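PDB 2Q04: acetoin utilization protein from Exiguobacterium sibiricum, which probably acts as an acyltransferase of the GNAT family, perhaps moving an acetyl group in a process linked to acetoin utilization. Local coordinates for residues Q28-Y33 with I63-Q68; E50-I55 with I73-F78. All blocks are in the same frame, centred on the assembly; numbering follows the deposited sequence.

Both contacts lie on one face of the same GNAT sheet, where helix 27-30 and helix 45-56 cover the antiparallel hairpin of strands 62-68 and 71-79; helix 112-121 packs on the other face. Contact 1 sits nearer the margin, about 16 Å from the centre of the chain to its own centre, and grades from buried aliphatic packing into a tyrosine-arginine meeting with charge close by. Contact 2, about 10 Å out, is more central and is built from methyl groups and one aromatic face. The two are continuous: Ala66 pairs with Ile73 and Gly74 across a classic bulge, and Ile63 CD1 lies 3.5 Å from Thr77 CG2.

Contact 1: Q28-Y33 with I63-Q68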
loop_
_atom_site.group_PDB
_atom_site.type_symbol
_atom_site.label_atom_id
_atom_site.label_comp_id
_atom_site.label_asym_id
_atom_site.label_seq_id
_atom_site.Cartn_x
_atom_site.Cartn_y
_atom_site.Cartn_z
ATOM N N GLN A 28 -11.045 16.534 0.567
ATOM C CA GLN A 28 -11.083 17.982 0.388
ATOM C C GLN A 28 -9.680 18.564 0.355
ATOM O O GLN A 28 -9.359 19.366 -0.520
ATOM C CB GLN A 28 -11.894 18.641 1.512
ATOM N N ILE A 29 -8.834 18.133 1.299
ATOM C CA ILE A 29 -7.469 18.650 1.397
ATOM C C ILE A 29 -6.565 18.082 0.281
ATOM O O ILE A 29 -5.753 18.805 -0.286
ATOM C CB ILE A 29 -6.830 18.362 2.811
ATOM C CG1 ILE A 29 -7.296 19.416 3.851
ATOM C CG2 ILE A 29 -5.315 18.403 2.733
ATOM C CD1 ILE A 29 -8.661 19.156 4.453
ATOM N N LEU A 30 -6.721 16.793 -0.026
ATOM C CA LEU A 30 -5.926 16.148 -1.108
ATOM C C LEU A 30 -6.094 16.843 -2.447
ATOM O O LEU A 30 -5.156 16.902 -3.242
ATOM C CB LEU A 30 -6.312 14.681 -1.271
ATOM C CG LEU A 30 -5.571 13.671 -0.409
ATOM C CD1 LEU A 30 -6.026 12.261 -0.765
ATOM C CD2 LEU A 30 -4.048 13.809 -0.579
ATOM N N ALA A 31 -7.308 17.327 -2.716
ATOM C CA ALA A 31 -7.621 17.969 -3.993
ATOM C C ALA A 31 -6.857 19.276 -4.187
ATOM O O ALA A 31 -6.658 19.720 -5.316
ATOM C CB ALA A 31 -9.114 18.218 -4.099
ATOM N N THR A 32 -6.441 19.894 -3.080
ATOM C CA THR A 32 -5.719 21.178 -3.132
ATOM C C THR A 32 -4.211 20.986 -3.407
ATOM O O THR A 32 -3.526 21.923 -3.819
ATOM C CB THR A 32 -5.888 21.970 -1.824
ATOM O OG1 THR A 32 -5.302 21.242 -0.740
ATOM C CG2 THR A 32 -7.367 22.221 -1.532
ATOM N N TYR A 33 -3.706 19.775 -3.166
ATOM C CA TYR A 33 -2.302 19.477 -3.426
ATOM C C TYR A 33 -2.081 19.164 -4.906
ATOM O O TYR A 33 -3.021 19.170 -5.699
ATOM C CB TYR A 33 -1.825 18.297 -2.562
ATOM C CG TYR A 33 -1.937 18.523 -1.064
ATOM C CD1 TYR A 33 -1.534 19.720 -0.485
ATOM C CD2 TYR A 33 -2.376 17.508 -0.227
ATOM C CE1 TYR A 33 -1.628 19.921 0.889
ATOM C CE2 TYR A 33 -2.453 17.690 1.148
ATOM C CZ TYR A 33 -2.079 18.897 1.700
ATOM O OH TYR A 33 -2.160 19.077 3.062
ATOM N N ILE A 63 -5.412 7.680 2.685
ATOM C CA ILE A 63 -4.293 8.133 1.872
ATOM C C ILE A 63 -3.282 8.859 2.767
ATOM O O ILE A 63 -3.577 9.898 3.323
ATOM C CB ILE A 63 -4.762 9.109 0.747
ATOM C CG1 ILE A 63 -5.781 8.421 -0.197
ATOM C CG2 ILE A 63 -3.554 9.643 -0.045
ATOM C CD1 ILE A 63 -5.199 7.292 -1.044
ATOM N N ILE A 64 -2.130 8.244 2.964
ATOM C CA ILE A 64 -1.035 8.879 3.665
ATOM C C ILE A 64 -0.053 9.381 2.610
ATOM O O ILE A 64 0.243 8.670 1.637
ATOM C CB ILE A 64 -0.322 7.885 4.648
ATOM C CG1 ILE A 64 -1.206 7.620 5.884
ATOM C CG2 ILE A 64 1.038 8.443 5.096
ATOM C CD1 ILE A 64 -2.518 6.907 5.580
ATOM N N ILE A 65 0.427 10.614 2.784
ATOM C CA ILE A 65 1.249 11.274 1.758
ATOM C C ILE A 65 2.606 11.713 2.278
ATOM O O ILE A 65 2.765 11.977 3.459
ATOM C CB ILE A 65 0.537 12.513 1.197
ATOM C CG1 ILE A 65 0.310 13.561 2.317
ATOM C CG2 ILE A 65 -0.784 12.113 0.551
ATOM C CD1 ILE A 65 -0.239 14.863 1.822
ATOM N N ALA A 66 3.593 11.716 1.383
ATOM C CA ALA A 66 4.879 12.355 1.634
ATOM C C ALA A 66 4.853 13.645 0.847
ATOM O O ALA A 66 4.690 13.629 -0.374
ATOM C CB ALA A 66 6.008 11.482 1.183
ATOM N N ARG A 67 5.016 14.766 1.548
ATOM C CA ARG A 67 4.662 16.055 1.001
ATOM C C ARG A 67 5.730 17.131 1.254
ATOM O O ARG A 67 6.380 17.145 2.294
ATOM C CB ARG A 67 3.322 16.495 1.616
ATOM C CG ARG A 67 2.833 17.830 1.169
ATOM C CD ARG A 67 1.515 18.205 1.865
ATOM N NE ARG A 67 1.628 18.233 3.336
ATOM C CZ ARG A 67 2.252 19.198 4.036
ATOM N NH1 ARG A 67 2.916 20.156 3.417
ATOM N NH2 ARG A 67 2.265 19.157 5.359
ATOM N N GLN A 68 5.923 17.996 0.255
ATOM C CA GLN A 68 6.721 19.203 0.397
ATOM C C GLN A 68 5.891 20.356 -0.118
ATOM O O GLN A 68 5.633 20.442 -1.298
ATOM C CB GLN A 68 8.013 19.102 -0.411
ATOM C CG GLN A 68 9.169 18.438 0.324
ATOM C CD GLN A 68 10.511 18.635 -0.391
ATOM O OE1 GLN A 68 10.561 18.788 -1.620
ATOM N NE2 GLN A 68 11.600 18.632 0.377
#
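Ile29 O, which lies against one face of the Tyr33 ring while Arg67 covers the opposite face, is gripped twice by Thr32. The hydroxyl OG1 of Thr32 donates to Ile29 O at 2.5 Å, a short value whose exact length should not be pressed, in the carbonyl plane on a lone pair, and the Thr32 backbone N adds a second bond. Next to it in the GNAT fold, a type I turn runs from Leu30 to Tyr33, with Tyr33 N bonded to Leu30 O; it shows how such a turn can present two successive patches to a strand.

The first patch is aliphatic. Leu30 splits its methyls between two residues of strand 62-68 that face the same way: CD1 rests 3.7 Å from Ile63 CG2, and CD2 is 3.8 Å from Ile65 CG2. Val53 and Ala56 of helix 45-56 also touch Leu30, so this end belongs to the core.

Tyr33 forms the second patch. Ile65 extends its longer branch (chi2 173°) so that CD1 comes within 3.7 Å of Tyr33 CE2, the two side chains crossing at about a right angle. Arg67 runs straight out from the strand and then bends at chi3 (58°); the guanidinium and ring planes end up 15° apart. Its polar end is engaged elsewhere, NH1 with Gly69 O and NH2 in a salt bridge to Glu22 on neighbouring strand 19-23. Its closest approach to the tyrosine is made by the methylene: Arg67 CD makes a CH-pi contact 3.9 Å from the Tyr33 ring centroid and approaches CZ and CE1 equally closely.

Contact 2: E50-I55 with I73-F78; sequences EALVEI and IGYVTF
Leu52, Ile55 and Thr77 carry most of this contact, in which helix 45-56 of the GNAT fold packs on strand 71-79 of the central sheet. The two segment axes approach to 9.5 Å and run in broadly the same sense, 43° apart. It is a worked example of helix-on-sheet packing: residues three apart on the helix meet side chains two apart on the strand.

Leu52 contributes the largest buried area and faces Tyr75 and Thr77 together. With CG anti to its carbonyl carbon (chi1 -61°), the side chain carries both methyls to the sheet. CD2 lies over one face of the Tyr75 ring in a CH-pi contact, 4.0 Å from the centroid and offset toward the CD1-CE1 rim. The same methyl is 3.6 Å from Thr77 CG2, while Leu52 CD1 approaches the other flank of the ring at Tyr75 CD2, 3.9 Å away. The aromatic ring thus receives a forked side chain, and at the far end its OH makes weak hydrogen bonds with Glu102 OE1 and Gln48 NE2.

Thr77 divides its branches by chemistry. CG2 is directed to the helix, and OG1 takes part in a hydrogen bond with the backbone N of Ala100 on adjacent strand 95-103, so a buried hydroxyl is satisfied away from the apolar interface. A bound calcium ion lies about 7 Å from this side chain.

One helical turn after Leu52, Ile55 completes the seam with its two branches. CD1 reaches across Thr77, coming to 4.1 Å from its CB. The shorter branch meets backbone instead: Ile55 CG2 rests 3.7 Å from Phe78 O.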
loop_
_atom_site.group_PDB
_atom_site.type_symbol
_atom_site.label_atom_id
_atom_site.label_comp_id
_atom_site.label_asym_id
_atom_site.label_seq_id
_atom_site.Cartn_x
_atom_site.Cartn_y
_atom_site.Cartn_z
ATOM N N GLU A 50 -6.740 12.201 -9.060
ATOM C CA GLU A 50 -8.179 11.970 -8.962
ATOM C C GLU A 50 -8.480 10.608 -8.301
ATOM O O GLU A 50 -9.480 10.457 -7.611
ATOM C CB GLU A 50 -8.801 12.036 -10.360
ATOM C CG GLU A 50 -10.249 11.624 -10.444
ATOM C CD GLU A 50 -10.814 11.793 -11.858
ATOM O OE1 GLU A 50 -11.055 12.957 -12.266
ATOM O OE2 GLU A 50 -11.004 10.762 -12.560
ATOM N N ALA A 51 -7.599 9.635 -8.517
ATOM C CA ALA A 51 -7.745 8.313 -7.909
ATOM C C ALA A 51 -7.474 8.345 -6.399
ATOM O O ALA A 51 -8.109 7.629 -5.637
ATOM C CB ALA A 51 -6.810 7.312 -8.587
ATOM N N LEU A 52 -6.496 9.144 -5.982
ATOM C CA LEU A 52 -6.158 9.263 -4.553
ATOM C C LEU A 52 -7.270 9.977 -3.809
ATOM O O LEU A 52 -7.649 9.577 -2.704
ATOM C CB LEU A 52 -4.837 10.029 -4.368
ATOM C CG LEU A 52 -3.584 9.411 -5.015
ATOM C CD1 LEU A 52 -2.374 10.330 -4.813
ATOM C CD2 LEU A 52 -3.300 8.006 -4.469
ATOM N N VAL A 53 -7.789 11.039 -4.418
ATOM C CA VAL A 53 -8.882 11.795 -3.841
ATOM C C VAL A 53 -10.100 10.892 -3.634
ATOM O O VAL A 53 -10.721 10.909 -2.569
ATOM C CB VAL A 53 -9.278 12.993 -4.749
ATOM C CG1 VAL A 53 -10.574 13.616 -4.276
ATOM C CG2 VAL A 53 -8.156 14.042 -4.780
ATOM N N GLU A 54 -10.417 10.090 -4.649
ATOM C CA GLU A 54 -11.560 9.183 -4.592
ATOM C C GLU A 54 -11.408 8.156 -3.504
ATOM O O GLU A 54 -12.354 7.851 -2.806
ATOM C CB GLU A 54 -11.747 8.486 -5.923
ATOM C CG GLU A 54 -12.445 9.336 -6.963
ATOM C CD GLU A 54 -12.537 8.657 -8.300
ATOM O OE1 GLU A 54 -11.923 7.575 -8.466
ATOM O OE2 GLU A 54 -13.223 9.203 -9.194
ATOM N N ILE A 55 -10.220 7.592 -3.385
ATOM C CA ILE A 55 -9.948 6.627 -2.340
ATOM C C ILE A 55 -10.158 7.258 -0.958
ATOM O O ILE A 55 -10.812 6.672 -0.098
ATOM C CB ILE A 55 -8.507 6.076 -2.442
ATOM C CG1 ILE A 55 -8.379 5.139 -3.655
ATOM C CG2 ILE A 55 -8.126 5.334 -1.162
ATOM C CD1 ILE A 55 -6.928 4.734 -3.984
ATOM N N ILE A 73 5.033 14.094 -3.161
ATOM C CA ILE A 73 6.158 13.403 -3.818
ATOM C C ILE A 73 6.158 11.911 -3.490
ATOM O O ILE A 73 7.063 11.180 -3.873
ATOM C CB ILE A 73 7.556 14.064 -3.446
ATOM C CG1 ILE A 73 7.845 13.977 -1.936
ATOM C CG2 ILE A 73 7.576 15.497 -3.871
ATOM C CD1 ILE A 73 8.463 12.666 -1.492
ATOM N N GLY A 74 5.113 11.465 -2.818
ATOM C CA GLY A 74 4.961 10.078 -2.481
ATOM C C GLY A 74 3.653 9.844 -1.757
ATOM O O GLY A 74 3.075 10.767 -1.193
ATOM N N TYR A 75 3.181 8.605 -1.777
ATOM C CA TYR A 75 1.938 8.259 -1.118
ATOM C C TYR A 75 1.839 6.766 -0.869
ATOM O O TYR A 75 2.580 5.971 -1.449
ATOM C CB TYR A 75 0.750 8.702 -1.963
ATOM C CG TYR A 75 0.672 8.007 -3.311
ATOM C CD1 TYR A 75 0.100 6.740 -3.434
ATOM C CD2 TYR A 75 1.165 8.623 -4.468
ATOM C CE1 TYR A 75 0.029 6.099 -4.668
ATOM C CE2 TYR A 75 1.098 7.991 -5.705
ATOM C CZ TYR A 75 0.527 6.728 -5.799
ATOM O OH TYR A 75 0.454 6.095 -7.014
ATOM N N VAL A 76 0.904 6.394 -0.005
ATOM C CA VAL A 76 0.559 5.016 0.202
ATOM C C VAL A 76 -0.938 4.953 0.451
ATOM O O VAL A 76 -1.484 5.786 1.190
ATOM C CB VAL A 76 1.348 4.388 1.389
ATOM C CG1 VAL A 76 1.041 5.110 2.692
ATOM C CG2 VAL A 76 1.035 2.908 1.509
ATOM N N THR A 77 -1.615 3.991 -0.207
ATOM C CA THR A 77 -3.091 3.924 -0.187
ATOM C C THR A 77 -3.608 2.695 0.534
ATOM O O THR A 77 -2.967 1.649 0.534
ATOM C CB THR A 77 -3.672 3.907 -1.608
ATOM O OG1 THR A 77 -3.450 2.622 -2.206
ATOM C CG2 THR A 77 -3.040 4.985 -2.461
ATOM N N PHE A 78 -4.786 2.839 1.155
ATOM C CA PHE A 78 -5.463 1.729 1.808
ATOM C C PHE A 78 -6.911 1.785 1.479
ATOM O O PHE A 78 -7.515 2.853 1.504
ATOM C CB PHE A 78 -5.295 1.796 3.320
ATOM C CG PHE A 78 -3.908 1.709 3.761
ATOM C CD1 PHE A 78 -3.342 0.483 4.072
ATOM C CD2 PHE A 78 -3.123 2.856 3.859
ATOM C CE1 PHE A 78 -2.010 0.396 4.477
ATOM C CE2 PHE A 78 -1.804 2.778 4.264
ATOM C CZ PHE A 78 -1.246 1.547 4.580
#